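Local coordinates for protein endo-1,4-beta-xylanase C (Paenibacillus barcinonensis, PDB 4XUR) that binds xylan chains through this carbohydrate-binding module, one domain of a larger enzyme that hydrolyses the internal beta-1,4-xylosidic linkages of xylan, at residues A14-D19 against V169-T174; S53-T58 against A146-K151; H60-E65 against I162-D167; T75-F80 against K125-I130. All coordinates share one frame; numbering follows the deposited sequence.

Contact 1 (A14-D19 against V169-T174). Unlike the reference sequence in segment 14-19: Asp19 (reference Tyr). With CA (calcium ion), chain G.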
loop_
_atom_site.group_PDB
_atom_site.type_symbol
_atom_site.label_atom_id
_atom_site.label_comp_id
_atom_site.label_asym_id
_atom_site.label_seq_id
_atom_site.Cartn_x
_atom_site.Cartn_y
_atom_site.Cartn_z
ATOM N N ALA A 14 11.266 -5.187 14.084
ATOM C CA ALA A 14 11.448 -5.399 12.577
ATOM C C ALA A 14 10.856 -6.704 12.014
ATOM O O ALA A 14 11.560 -7.720 11.889
ATOM C CB ALA A 14 12.937 -5.341 12.310
ATOM N N LEU A 15 9.557 -6.718 11.690
ATOM C CA LEU A 15 8.835 -7.940 11.281
ATOM C C LEU A 15 8.801 -8.141 9.756
ATOM O O LEU A 15 8.662 -9.253 9.244
ATOM C CB LEU A 15 7.412 -7.872 11.864
ATOM C CG LEU A 15 7.363 -7.470 13.348
ATOM C CD1 LEU A 15 5.942 -7.557 13.898
ATOM C CD2 LEU A 15 8.270 -8.339 14.153
ATOM N N PHE A 16 8.872 -7.017 9.034
ATOM C CA PHE A 16 8.770 -7.015 7.598
ATOM C C PHE A 16 9.433 -5.709 7.160
ATOM O O PHE A 16 9.248 -4.680 7.795
ATOM C CB PHE A 16 7.291 -7.017 7.175
ATOM C CG PHE A 16 7.066 -6.860 5.690
ATOM C CD1 PHE A 16 7.120 -7.975 4.900
ATOM C CD2 PHE A 16 6.756 -5.646 5.131
ATOM C CE1 PHE A 16 6.891 -7.889 3.507
ATOM C CE2 PHE A 16 6.517 -5.540 3.745
ATOM C CZ PHE A 16 6.580 -6.671 2.972
ATOM N N LYS A 17 10.245 -5.797 6.079
ATOM C CA LYS A 17 10.909 -4.603 5.515
ATOM C C LYS A 17 10.990 -4.747 3.976
ATOM O O LYS A 17 11.295 -5.834 3.486
ATOM C CB LYS A 17 12.318 -4.434 6.071
ATOM C CG LYS A 17 12.436 -3.835 7.468
ATOM C CD LYS A 17 13.822 -3.138 7.586
ATOM C CE LYS A 17 14.276 -2.979 9.017
ATOM N NZ LYS A 17 14.823 -4.255 9.563
ATOM N N ALA A 18 10.662 -3.683 3.231
ATOM C CA ALA A 18 10.879 -3.634 1.833
ATOM C C ALA A 18 11.514 -2.307 1.349
ATOM O O ALA A 18 10.905 -1.261 1.470
ATOM C CB ALA A 18 9.560 -3.897 1.051
ATOM N N ASP A 19 12.747 -2.417 0.845
ATOM C CA ASP A 19 13.457 -1.231 0.377
ATOM C C ASP A 19 13.709 -1.302 -1.128
ATOM O O ASP A 19 14.151 -0.332 -1.706
ATOM C CB ASP A 19 14.747 -0.964 1.174
ATOM C CG ASP A 19 15.784 -2.107 1.006
ATOM O OD1 ASP A 19 15.749 -2.861 0.012
ATOM O OD2 ASP A 19 16.640 -2.243 1.874
ATOM N N VAL A 169 9.016 0.334 3.213
ATOM C CA VAL A 169 7.854 -0.220 3.910
ATOM C C VAL A 169 8.405 -1.039 5.071
ATOM O O VAL A 169 9.326 -1.857 4.888
ATOM C CB VAL A 169 7.043 -1.164 3.015
ATOM C CG1 VAL A 169 5.854 -1.671 3.794
ATOM C CG2 VAL A 169 6.559 -0.451 1.760
ATOM N N GLN A 170 7.884 -0.791 6.262
ATOM C CA GLN A 170 8.342 -1.469 7.437
ATOM C C GLN A 170 7.180 -1.787 8.344
ATOM O O GLN A 170 6.270 -0.983 8.511
ATOM C CB GLN A 170 9.373 -0.598 8.140
ATOM C CG GLN A 170 10.081 -1.267 9.306
ATOM C CD GLN A 170 11.306 -0.455 9.777
ATOM O OE1 GLN A 170 12.278 -0.358 9.066
ATOM N NE2 GLN A 170 11.233 0.126 10.982
ATOM N N ILE A 171 7.212 -2.990 8.962
ATOM C CA ILE A 171 6.292 -3.297 10.037
ATOM C C ILE A 171 7.097 -3.690 11.309
ATOM O O ILE A 171 8.050 -4.410 11.207
ATOM C CB ILE A 171 5.386 -4.498 9.705
ATOM C CG1 ILE A 171 4.603 -4.218 8.395
ATOM C CG2 ILE A 171 4.445 -4.774 10.832
ATOM C CD1 ILE A 171 3.685 -5.328 7.872
ATOM N N THR A 172 6.711 -3.207 12.460
ATOM C CA THR A 172 7.458 -3.436 13.638
ATOM C C THR A 172 6.554 -3.806 14.785
ATOM O O THR A 172 5.419 -3.463 14.821
ATOM C CB THR A 172 8.341 -2.210 13.970
ATOM O OG1 THR A 172 7.521 -1.058 13.998
ATOM C CG2 THR A 172 9.439 -2.001 12.893
ATOM N N ALA A 173 7.131 -4.574 15.711
ATOM C CA ALA A 173 6.478 -4.934 16.961
ATOM C C ALA A 173 6.292 -3.777 17.906
ATOM O O ALA A 173 7.035 -2.789 17.832
ATOM C CB ALA A 173 7.360 -5.999 17.660
ATOM N N THR A 174 5.310 -3.904 18.783
ATOM C CA THR A 174 4.930 -2.881 19.754
ATOM C C THR A 174 4.831 -3.493 21.162
ATOM O O THR A 174 4.897 -4.761 21.290
ATOM C CB THR A 174 3.536 -2.266 19.490
ATOM O OG1 THR A 174 2.511 -3.253 19.704
ATOM C CG2 THR A 174 3.446 -1.718 18.078
HETATM CA CA CA G . 14.502 2.016 -1.934
HETATM O O HOH W 1 15.299 2.291 0.100
#
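Phe16, Lys17 and Ala18 pair antiparallel with Ile171, Gln170 and Val169, the two short strand axes 4.7 Å apart at 169°. Ala18 and Val169 bond to each other through both backbone N-H groups, and Ile171 N donates to Phe16 O at 2.9 Å. The regular pattern then breaks. Ile171 O takes Leu15 N at 2.8 Å and Phe16 N only weakly at 3.5 Å, so Leu15 and Phe16 together face one residue. On the inner face, Phe16 has CG anti to its backbone N (chi1 174°). This brings the ring edge to Val169, with Phe16 CE2 3.9 Å from Val169 CG1. Ile171 CD1 packs against Phe16 CB at 4.0 Å. The opposite face of the strand pair, with Lys17 and Gln170, is more polar: these two lie side by side and point the same way, with Lys17 CE 3.3 Å from Gln170 OE1. Tyr69 meets the Phe16 ring edge-to-face. Beyond the pairing, Asp19, which differs from the reference sequence, binds the calcium ion through its backbone O at 2.4 Å. The arrangement is a classic beta bulge in an antiparallel edge of the domain's beta-sandwich, close to its calcium site.

Contact 2 (S53-T58 against A146-K151). With XYP (beta-D-xylopyranose), chain D; XYP (beta-D-xylopyranose), chain B.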
loop_
_atom_site.group_PDB
_atom_site.type_symbol
_atom_site.label_atom_id
_atom_site.label_comp_id
_atom_site.label_asym_id
_atom_site.label_seq_id
_atom_site.Cartn_x
_atom_site.Cartn_y
_atom_site.Cartn_z
ATOM N N SER A 53 1.577 2.295 -11.882
ATOM C CA SER A 53 1.114 3.115 -13.009
ATOM C C SER A 53 0.025 2.407 -13.735
ATOM O O SER A 53 -0.322 1.261 -13.403
ATOM C CB SER A 53 2.299 3.403 -13.979
ATOM O OG SER A 53 2.735 2.208 -14.585
ATOM N N SER A 54 -0.518 3.033 -14.791
ATOM C CA SER A 54 -1.656 2.459 -15.531
ATOM C C SER A 54 -2.841 2.234 -14.587
ATOM O O SER A 54 -3.587 1.261 -14.765
ATOM C CB SER A 54 -1.302 1.137 -16.233
ATOM O OG SER A 54 -0.331 1.338 -17.236
ATOM N N ARG A 55 -3.022 3.137 -13.619
ATOM C CA ARG A 55 -4.134 3.080 -12.685
ATOM C C ARG A 55 -5.388 3.635 -13.389
ATOM O O ARG A 55 -5.323 4.666 -14.024
ATOM C CB ARG A 55 -3.820 3.865 -11.406
ATOM C CG ARG A 55 -2.512 3.464 -10.689
ATOM C CD ARG A 55 -2.189 4.394 -9.491
ATOM N NE ARG A 55 -3.236 4.300 -8.427
ATOM C CZ ARG A 55 -3.929 5.321 -7.938
ATOM N NH1 ARG A 55 -3.751 6.545 -8.348
ATOM N NH2 ARG A 55 -4.887 5.098 -6.996
ATOM N N SER A 56 -6.489 2.921 -13.270
ATOM C CA SER A 56 -7.773 3.422 -13.856
ATOM C C SER A 56 -8.901 3.259 -12.822
ATOM O O SER A 56 -10.103 3.307 -13.180
ATOM C CB SER A 56 -8.083 2.680 -15.147
ATOM O OG SER A 56 -8.309 1.305 -15.007
ATOM N N GLU A 57 -8.521 3.069 -11.567
ATOM C CA GLU A 57 -9.432 3.166 -10.449
ATOM C C GLU A 57 -8.680 3.745 -9.238
ATOM O O GLU A 57 -7.433 3.711 -9.171
ATOM C CB GLU A 57 -10.014 1.784 -10.088
ATOM C CG GLU A 57 -10.725 1.002 -11.173
ATOM C CD GLU A 57 -12.070 1.576 -11.621
ATOM O OE1 GLU A 57 -12.606 2.494 -10.996
ATOM O OE2 GLU A 57 -12.588 1.094 -12.686
ATOM N N THR A 58 -9.424 4.339 -8.297
ATOM C CA THR A 58 -8.801 4.920 -7.103
ATOM C C THR A 58 -8.178 3.794 -6.321
ATOM O O THR A 58 -7.166 3.990 -5.649
ATOM C CB THR A 58 -9.822 5.597 -6.123
ATOM O OG1 THR A 58 -10.796 4.620 -5.717
ATOM C CG2 THR A 58 -10.512 6.785 -6.763
ATOM N N ALA A 146 -1.428 0.574 -0.832
ATOM C CA ALA A 146 -1.610 2.023 -0.956
ATOM C C ALA A 146 -2.573 2.324 -2.060
ATOM O O ALA A 146 -2.643 1.622 -3.045
ATOM C CB ALA A 146 -0.263 2.719 -1.264
ATOM N N GLU A 147 -3.286 3.455 -1.902
ATOM C CA GLU A 147 -4.296 3.866 -2.877
ATOM C C GLU A 147 -4.596 5.352 -2.703
ATOM O O GLU A 147 -4.085 6.000 -1.832
ATOM C CB GLU A 147 -5.568 3.085 -2.683
ATOM C CG GLU A 147 -6.260 3.321 -1.334
ATOM C CD GLU A 147 -7.512 2.513 -1.183
ATOM O OE1 GLU A 147 -8.143 2.088 -2.210
ATOM O OE2 GLU A 147 -7.901 2.296 -0.015
ATOM N N THR A 148 -5.440 5.883 -3.587
ATOM C CA THR A 148 -6.019 7.241 -3.390
ATOM C C THR A 148 -7.453 7.126 -2.814
ATOM O O THR A 148 -8.075 6.067 -2.791
ATOM C CB THR A 148 -5.996 8.056 -4.700
ATOM O OG1 THR A 148 -6.467 7.276 -5.798
ATOM C CG2 THR A 148 -4.620 8.437 -4.987
ATOM N N PRO A 149 -7.953 8.249 -2.309
ATOM C CA PRO A 149 -9.292 8.122 -1.628
ATOM C C PRO A 149 -10.398 7.575 -2.510
ATOM O O PRO A 149 -10.522 7.905 -3.652
ATOM C CB PRO A 149 -9.566 9.577 -1.216
ATOM C CG PRO A 149 -8.228 10.172 -0.983
ATOM C CD PRO A 149 -7.358 9.552 -2.074
ATOM N N TRP A 150 -11.221 6.701 -1.923
ATOM C CA TRP A 150 -12.242 5.942 -2.588
ATOM C C TRP A 150 -13.478 6.716 -3.105
ATOM O O TRP A 150 -13.847 7.671 -2.472
ATOM C CB TRP A 150 -12.727 5.008 -1.460
ATOM C CG TRP A 150 -13.986 4.463 -1.669
ATOM C CD1 TRP A 150 -15.180 4.767 -0.994
ATOM C CD2 TRP A 150 -14.279 3.487 -2.623
ATOM N NE1 TRP A 150 -16.199 3.998 -1.526
ATOM C CE2 TRP A 150 -15.668 3.205 -2.530
ATOM C CE3 TRP A 150 -13.523 2.847 -3.591
ATOM C CZ2 TRP A 150 -16.278 2.276 -3.347
ATOM C CZ3 TRP A 150 -14.111 1.962 -4.379
ATOM C CH2 TRP A 150 -15.483 1.652 -4.266
ATOM N N LYS A 151 -14.124 6.387 -4.232
ATOM C CA LYS A 151 -13.556 6.238 -5.597
ATOM C C LYS A 151 -14.241 7.245 -6.618
ATOM O O LYS A 151 -13.659 8.292 -6.899
ATOM C CB LYS A 151 -13.605 4.821 -6.126
ATOM C CG LYS A 151 -13.115 4.735 -7.571
ATOM C CD LYS A 151 -13.343 3.398 -8.237
ATOM C CE LYS A 151 -14.500 2.608 -7.606
ATOM N NZ LYS A 151 -15.226 1.695 -8.554
HETATM C C1 XYP D . -12.087 -0.711 -1.922
HETATM C C2 XYP D . -11.236 0.512 -1.580
HETATM C C3 XYP D . -11.249 0.819 -0.088
HETATM C C4 XYP D . -12.709 0.849 0.423
HETATM C C5 XYP D . -13.483 -0.393 -0.028
HETATM O O2 XYP D . -9.885 0.260 -1.946
HETATM O O3 XYP D . -10.646 2.061 0.178
HETATM O O4 XYP D . -12.646 0.890 1.868
HETATM O O5 XYP D . -13.457 -0.498 -1.436
HETATM C C1 XYP B . -11.923 -4.252 -5.664
HETATM C C2 XYP B . -13.285 -3.648 -5.508
HETATM C C3 XYP B . -13.233 -2.253 -4.964
HETATM C C4 XYP B . -12.365 -2.234 -3.690
HETATM C C5 XYP B . -11.024 -2.908 -3.935
HETATM O O2 XYP B . -13.954 -3.644 -6.820
HETATM O O3 XYP B . -14.532 -1.783 -4.626
HETATM O O4 XYP B . -12.147 -0.907 -3.318
HETATM O O5 XYP B . -11.221 -4.238 -4.383
#
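Thr148 OG1 receives a nearly straight hydrogen bond from Arg55 NH2, 2.9 Å long with 176° at the hydrogen. The oxygen lies at the edge of the guanidinium, in its plane. Thr148 N donates to Thr58 O at 3.3 Å, so the backbone N and the hydroxyl of Thr148 are both tied to segment 53-58. Thr58 turns its side chain toward the other segment, and its CG2 rests 3.3 Å from Pro149 O. Glu57 bends at chi2 (-70°), which carries OE1 toward the Lys151 chain. Its salt bridge to Lys151 NZ is long, at 3.7 Å.

The loop 53-58 and the end of strand 139-147 with the loop after it stand beside the xylan-binding cleft of the CBM22 beta-sandwich, and segment 146-151 supplies two of its residues. Glu147 grips one xylose with both carboxylate oxygens: the sugar O2 donates to OE1 at 2.5 Å and O3 to OE2 at 2.8 Å. The Glu147 chain runs extended beyond CG (chi2 -179°), and this brings the carboxylate to the sugar. Trp150 offers one ring face to the same xylose, whose O5 lies 3.8 Å above the plane toward the rim. Further out, Ser96 OG bonds Glu147 OE2. Arg55 is held by His60 O at NE and by the carbonyls of Asp160 and Ile162 at NH1. Asp160 O also bonds Thr148 OG1.

Contact 3 (H60-E65 against I162-D167). With CA (calcium ion), chain G.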
loop_
_atom_site.group_PDB
_atom_site.type_symbol
_atom_site.label_atom_id
_atom_site.label_comp_id
_atom_site.label_asym_id
_atom_site.label_seq_id
_atom_site.Cartn_x
_atom_site.Cartn_y
_atom_site.Cartn_z
ATOM N N HIS A 60 -6.731 0.995 -7.420
ATOM C CA HIS A 60 -5.486 0.457 -7.969
ATOM C C HIS A 60 -4.292 0.978 -7.176
ATOM O O HIS A 60 -4.166 2.174 -6.923
ATOM C CB HIS A 60 -5.349 0.807 -9.467
ATOM C CG HIS A 60 -6.347 0.142 -10.315
ATOM N ND1 HIS A 60 -6.502 0.433 -11.664
ATOM C CD2 HIS A 60 -7.222 -0.843 -10.045
ATOM C CE1 HIS A 60 -7.459 -0.337 -12.160
ATOM N NE2 HIS A 60 -7.908 -1.122 -11.205
ATOM N N GLY A 61 -3.396 0.074 -6.823
ATOM C CA GLY A 61 -2.241 0.388 -6.000
ATOM C C GLY A 61 -1.463 -0.840 -5.624
ATOM O O GLY A 61 -1.945 -1.966 -5.868
ATOM N N PRO A 62 -0.240 -0.650 -5.084
ATOM C CA PRO A 62 0.605 -1.823 -4.796
ATOM C C PRO A 62 0.151 -2.517 -3.486
ATOM O O PRO A 62 -0.086 -1.817 -2.508
ATOM C CB PRO A 62 2.012 -1.178 -4.619
ATOM C CG PRO A 62 1.713 0.188 -4.083
ATOM C CD PRO A 62 0.356 0.600 -4.608
ATOM N N LEU A 63 0.050 -3.813 -3.515
ATOM C CA LEU A 63 -0.426 -4.584 -2.346
ATOM C C LEU A 63 0.543 -5.720 -2.069
ATOM O O LEU A 63 1.092 -6.323 -3.006
ATOM C CB LEU A 63 -1.793 -5.180 -2.651
ATOM C CG LEU A 63 -2.501 -6.139 -1.683
ATOM C CD1 LEU A 63 -4.032 -6.041 -1.832
ATOM C CD2 LEU A 63 -2.148 -7.632 -1.853
ATOM N N VAL A 64 0.675 -6.069 -0.793
ATOM C CA VAL A 64 1.376 -7.268 -0.342
ATOM C C VAL A 64 0.701 -7.954 0.856
ATOM O O VAL A 64 0.281 -7.301 1.826
ATOM C CB VAL A 64 2.893 -6.923 -0.079
ATOM C CG1 VAL A 64 3.101 -5.973 1.137
ATOM C CG2 VAL A 64 3.713 -8.214 0.151
ATOM N N GLU A 65 0.620 -9.269 0.774
ATOM C CA GLU A 65 0.113 -10.133 1.863
ATOM C C GLU A 65 1.119 -10.046 3.032
ATOM O O GLU A 65 2.327 -10.356 2.847
ATOM C CB GLU A 65 -0.033 -11.570 1.389
ATOM C CG GLU A 65 -0.431 -12.542 2.492
ATOM C CD GLU A 65 -1.811 -12.337 3.033
ATOM O OE1 GLU A 65 -2.769 -12.590 2.272
ATOM O OE2 GLU A 65 -1.990 -11.942 4.234
ATOM N N ILE A 162 -3.400 9.109 -10.798
ATOM C CA ILE A 162 -2.043 9.354 -11.102
ATOM C C ILE A 162 -1.123 8.216 -10.645
ATOM O O ILE A 162 -1.403 7.544 -9.632
ATOM C CB ILE A 162 -1.501 10.682 -10.473
ATOM C CG1 ILE A 162 -1.761 10.702 -8.971
ATOM C CG2 ILE A 162 -2.099 11.878 -11.175
ATOM C CD1 ILE A 162 -0.580 11.224 -8.213
ATOM N N PRO A 163 -0.014 7.959 -11.391
ATOM C CA PRO A 163 0.965 6.983 -10.926
ATOM C C PRO A 163 1.690 7.472 -9.685
ATOM O O PRO A 163 1.755 8.689 -9.437
ATOM C CB PRO A 163 1.955 6.881 -12.095
ATOM C CG PRO A 163 1.897 8.248 -12.728
ATOM C CD PRO A 163 0.460 8.712 -12.589
ATOM N N PHE A 164 2.223 6.560 -8.869
ATOM C CA PHE A 164 2.950 6.940 -7.679
ATOM C C PHE A 164 3.911 5.821 -7.219
ATOM O O PHE A 164 3.809 4.700 -7.650
ATOM C CB PHE A 164 2.025 7.360 -6.522
ATOM C CG PHE A 164 1.145 6.253 -5.974
ATOM C CD1 PHE A 164 1.630 5.388 -5.047
ATOM C CD2 PHE A 164 -0.152 6.125 -6.411
ATOM C CE1 PHE A 164 0.811 4.375 -4.557
ATOM C CE2 PHE A 164 -0.986 5.143 -5.896
ATOM C CZ PHE A 164 -0.463 4.266 -4.966
ATOM N N TYR A 165 4.846 6.232 -6.391
ATOM C CA TYR A 165 5.949 5.409 -5.881
ATOM C C TYR A 165 5.744 5.128 -4.420
ATOM O O TYR A 165 5.261 5.983 -3.699
ATOM C CB TYR A 165 7.304 6.151 -6.026
ATOM C CG TYR A 165 7.580 6.593 -7.469
ATOM C CD1 TYR A 165 7.028 7.789 -7.961
ATOM C CD2 TYR A 165 8.298 5.767 -8.325
ATOM C CE1 TYR A 165 7.271 8.190 -9.307
ATOM C CE2 TYR A 165 8.530 6.123 -9.658
ATOM C CZ TYR A 165 8.024 7.363 -10.118
ATOM O OH TYR A 165 8.240 7.727 -11.428
ATOM N N VAL A 166 6.110 3.918 -3.985
ATOM C CA VAL A 166 6.296 3.652 -2.555
ATOM C C VAL A 166 7.676 3.043 -2.274
ATOM O O VAL A 166 8.262 2.446 -3.176
ATOM C CB VAL A 166 5.239 2.679 -1.932
ATOM C CG1 VAL A 166 3.826 3.249 -2.093
ATOM C CG2 VAL A 166 5.313 1.296 -2.529
ATOM N N ASP A 167 8.177 3.244 -1.077
ATOM C CA ASP A 167 9.503 2.766 -0.659
ATOM C C ASP A 167 9.580 2.632 0.864
ATOM O O ASP A 167 8.747 3.159 1.597
ATOM C CB ASP A 167 10.599 3.745 -1.164
ATOM C CG ASP A 167 11.951 3.123 -1.321
ATOM O OD1 ASP A 167 12.134 1.872 -1.230
ATOM O OD2 ASP A 167 12.874 3.923 -1.605
HETATM CA CA CA G . 14.502 2.016 -1.934
HETATM O O HOH W 1 15.299 2.291 0.100
#
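Pro62 meets Phe164 and Val166 through carbon atoms alone, and the nearest CA atoms, those of Pro62 and Val166, remain 8.2 Å apart. The Phe164 CB does not point at the other segment, but the ring reaches it. Its CG sits between the backbone N and the carbonyl carbon (chi1 65°), which swings the end of the ring across to Pro62. Pro62 CD then lies 3.8 Å from Phe164 CZ and equally near CE1, meeting the ring obliquely. Gly61 CA is 4.4 Å from Phe164 CZ. The neighbouring ring atom of the proline, Pro62 CG, approaches Val166 CG2 at 4.1 Å. Val166 places CG1 anti to its carbonyl carbon (chi1 -60°), leaving CG2 as the branch that meets the proline. Leu50 touches both Pro62 and Val166, and Ala146 and Ile93 pack on Phe164. At the end of segment 162-167, Asp167 holds the calcium ion with both carboxylate oxygens, OD1 and OD2 each 2.5 Å from the metal. Strands 63-65 and 164-173 belong to different sheets. The contact is therefore the buried apolar face-to-face packing of a beta-sandwich, here the interior of the carbohydrate-binding module.

Contact 4 (T75-F80 against K125-I130); sequences TVHISF and KIEADI
His77 uses both ring nitrogens to bridge two acids of the neighbouring strand. His77 NE2 donates to Glu127 OE1 at 2.8 Å, almost straight at 175°. The acceptor lies in the imidazole plane, but the nitrogen approaches from above the carboxylate plane. His77 ND1 donates to Asp129 OD1, also at 2.8 Å, on the anti side of that carboxylate. The ring stands nearly perpendicular to the Asp129 carboxylate, with 83° between the planes. The His77 CG is anti to the backbone N (chi1 -166°), which lays the ring over the partner strand between the two acids. With donors on both nitrogens and two acids beside it, the ring is probably biased toward its protonated form. A long salt bridge from Lys125 NZ to Glu127 OE1 adds another charge nearby.

Backbone hydrogen bonds join the strands in three reciprocal pairs: Val76 with Ile130, Ile78 with Ala128 and Phe80 with Ile126. The shortest, from Ile126 N to Phe80 O, is 2.7 Å.

Apolar contacts fill the inner face. Ile126 CB sits over the Phe80 ring in a CH-pi contact, 4.1 Å from the centroid. Ile130 CG1 packs on Val76 CG2 at 3.7 Å, while Ile130 CD1 meets Ile78 CD1 at 3.9 Å.

Strand 75-83 lies between strands 124-131 and 164-173 in one sheet. His77 and Ser79 make backbone bonds to Thr172 and Gln170. The inner side chains face the second sheet, where Met144 touches Ile78 and Phe80, and Phe113 touches Ala128 and Ile130.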
loop_
_atom_site.group_PDB
_atom_site.type_symbol
_atom_site.label_atom_id
_atom_site.label_comp_id
_atom_site.label_asym_id
_atom_site.label_seq_id
_atom_site.Cartn_x
_atom_site.Cartn_y
_atom_site.Cartn_z
ATOM N N THR A 75 -0.830 -6.126 18.174
ATOM C CA THR A 75 -0.830 -4.798 17.573
ATOM C C THR A 75 0.614 -4.567 17.006
ATOM O O THR A 75 1.636 -4.911 17.654
ATOM C CB THR A 75 -1.147 -3.740 18.632
ATOM O OG1 THR A 75 -2.443 -4.019 19.158
ATOM C CG2 THR A 75 -1.115 -2.343 18.063
ATOM N N VAL A 76 0.687 -4.081 15.791
ATOM C CA VAL A 76 1.914 -3.842 15.113
ATOM C C VAL A 76 1.916 -2.405 14.553
ATOM O O VAL A 76 0.891 -1.789 14.462
ATOM C CB VAL A 76 2.215 -4.915 14.043
ATOM C CG1 VAL A 76 2.318 -6.282 14.661
ATOM C CG2 VAL A 76 1.152 -4.954 12.940
ATOM N N HIS A 77 3.110 -1.885 14.229
ATOM C CA HIS A 77 3.220 -0.560 13.628
ATOM C C HIS A 77 3.625 -0.692 12.172
ATOM O O HIS A 77 4.614 -1.354 11.889
ATOM C CB HIS A 77 4.240 0.301 14.381
ATOM C CG HIS A 77 4.152 1.755 14.036
ATOM N ND1 HIS A 77 3.098 2.539 14.410
ATOM C CD2 HIS A 77 5.012 2.567 13.361
ATOM C CE1 HIS A 77 3.289 3.784 13.978
ATOM N NE2 HIS A 77 4.441 3.822 13.342
ATOM N N ILE A 78 2.819 -0.121 11.278
ATOM C CA ILE A 78 3.137 -0.127 9.849
ATOM C C ILE A 78 3.472 1.265 9.375
ATOM O O ILE A 78 2.748 2.250 9.655
ATOM C CB ILE A 78 1.999 -0.679 8.981
ATOM C CG1 ILE A 78 1.620 -2.057 9.443
ATOM C CG2 ILE A 78 2.417 -0.675 7.520
ATOM C CD1 ILE A 78 0.786 -2.869 8.431
ATOM N N SER A 79 4.509 1.330 8.589
ATOM C CA SER A 79 4.891 2.593 7.884
ATOM C C SER A 79 5.406 2.365 6.491
ATOM O O SER A 79 5.821 1.279 6.116
ATOM C CB SER A 79 5.960 3.304 8.683
ATOM O OG SER A 79 7.166 2.510 8.759
ATOM N N PHE A 80 5.341 3.446 5.679
ATOM C CA PHE A 80 5.941 3.462 4.337
ATOM C C PHE A 80 6.047 4.881 3.840
ATOM O O PHE A 80 5.387 5.738 4.350
ATOM C CB PHE A 80 5.187 2.586 3.323
ATOM C CG PHE A 80 3.824 3.073 2.900
ATOM C CD1 PHE A 80 2.669 2.652 3.576
ATOM C CD2 PHE A 80 3.659 3.851 1.735
ATOM C CE1 PHE A 80 1.395 3.015 3.118
ATOM C CE2 PHE A 80 2.406 4.236 1.298
ATOM C CZ PHE A 80 1.279 3.808 1.989
ATOM N N LYS A 125 6.113 10.124 4.708
ATOM C CA LYS A 125 5.807 8.877 5.447
ATOM C C LYS A 125 4.298 8.764 5.754
ATOM O O LYS A 125 3.631 9.756 6.078
ATOM C CB LYS A 125 6.599 8.850 6.725
ATOM C CG LYS A 125 6.598 7.480 7.400
ATOM C CD LYS A 125 7.432 7.530 8.695
ATOM C CE LYS A 125 8.147 6.264 9.044
ATOM N NZ LYS A 125 8.832 6.418 10.371
ATOM N N ILE A 126 3.755 7.564 5.561
ATOM C CA ILE A 126 2.409 7.205 6.023
ATOM C C ILE A 126 2.588 6.128 7.112
ATOM O O ILE A 126 3.270 5.159 6.862
ATOM C CB ILE A 126 1.568 6.656 4.858
ATOM C CG1 ILE A 126 1.315 7.734 3.791
ATOM C CG2 ILE A 126 0.270 6.047 5.371
ATOM C CD1 ILE A 126 2.438 7.924 2.847
ATOM N N GLU A 127 2.007 6.324 8.290
ATOM C CA GLU A 127 2.189 5.355 9.357
ATOM C C GLU A 127 1.001 5.279 10.313
ATOM O O GLU A 127 0.283 6.240 10.544
ATOM C CB GLU A 127 3.483 5.655 10.097
ATOM C CG GLU A 127 3.399 6.877 11.028
ATOM C CD GLU A 127 4.703 7.094 11.787
ATOM O OE1 GLU A 127 5.401 6.090 12.116
ATOM O OE2 GLU A 127 5.043 8.254 12.069
ATOM N N ALA A 128 0.798 4.081 10.890
ATOM C CA ALA A 128 -0.146 3.894 11.995
ATOM C C ALA A 128 0.117 2.580 12.713
ATOM O O ALA A 128 0.745 1.663 12.165
ATOM C CB ALA A 128 -1.580 3.914 11.502
ATOM N N ASP A 129 -0.376 2.481 13.933
ATOM C CA ASP A 129 -0.584 1.116 14.567
ATOM C C ASP A 129 -1.785 0.464 13.885
ATOM O O ASP A 129 -2.834 1.086 13.647
ATOM C CB ASP A 129 -0.861 1.220 16.059
ATOM C CG ASP A 129 0.366 1.444 16.920
ATOM O OD1 ASP A 129 1.497 1.584 16.446
ATOM O OD2 ASP A 129 0.153 1.443 18.150
ATOM N N ILE A 130 -1.674 -0.839 13.663
ATOM C CA ILE A 130 -2.885 -1.623 13.294
ATOM C C ILE A 130 -3.019 -2.854 14.199
ATOM O O ILE A 130 -2.038 -3.355 14.770
ATOM C CB ILE A 130 -2.836 -2.074 11.839
ATOM C CG1 ILE A 130 -1.677 -3.025 11.567
ATOM C CG2 ILE A 130 -2.797 -0.881 10.937
ATOM C CD1 ILE A 130 -2.033 -4.211 10.694
#

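Overall arrangement
Contacts 1 and 4 are neighbours in one sheet, their centres about 9 Å apart. Strand 164-173 joins them: Thr172 N lies 2.9 Å from His77 O, a probable hydrogen bond. The same strand also carries Asp167 of contact 3, and Asp19 of contact 1 binds the same calcium ion. Contact 3 also links this sheet to contact 2, about 9 Å away between centres. There Arg55 NE reaches His60 O and Arg55 NH1 reaches Ile162 O. Phe80 of contact 4 packs against both Val166 and Ala146. Contact 2 alone touches the xylose units; its centre lies about 24 Å from that of contact 1, across the chain's centre.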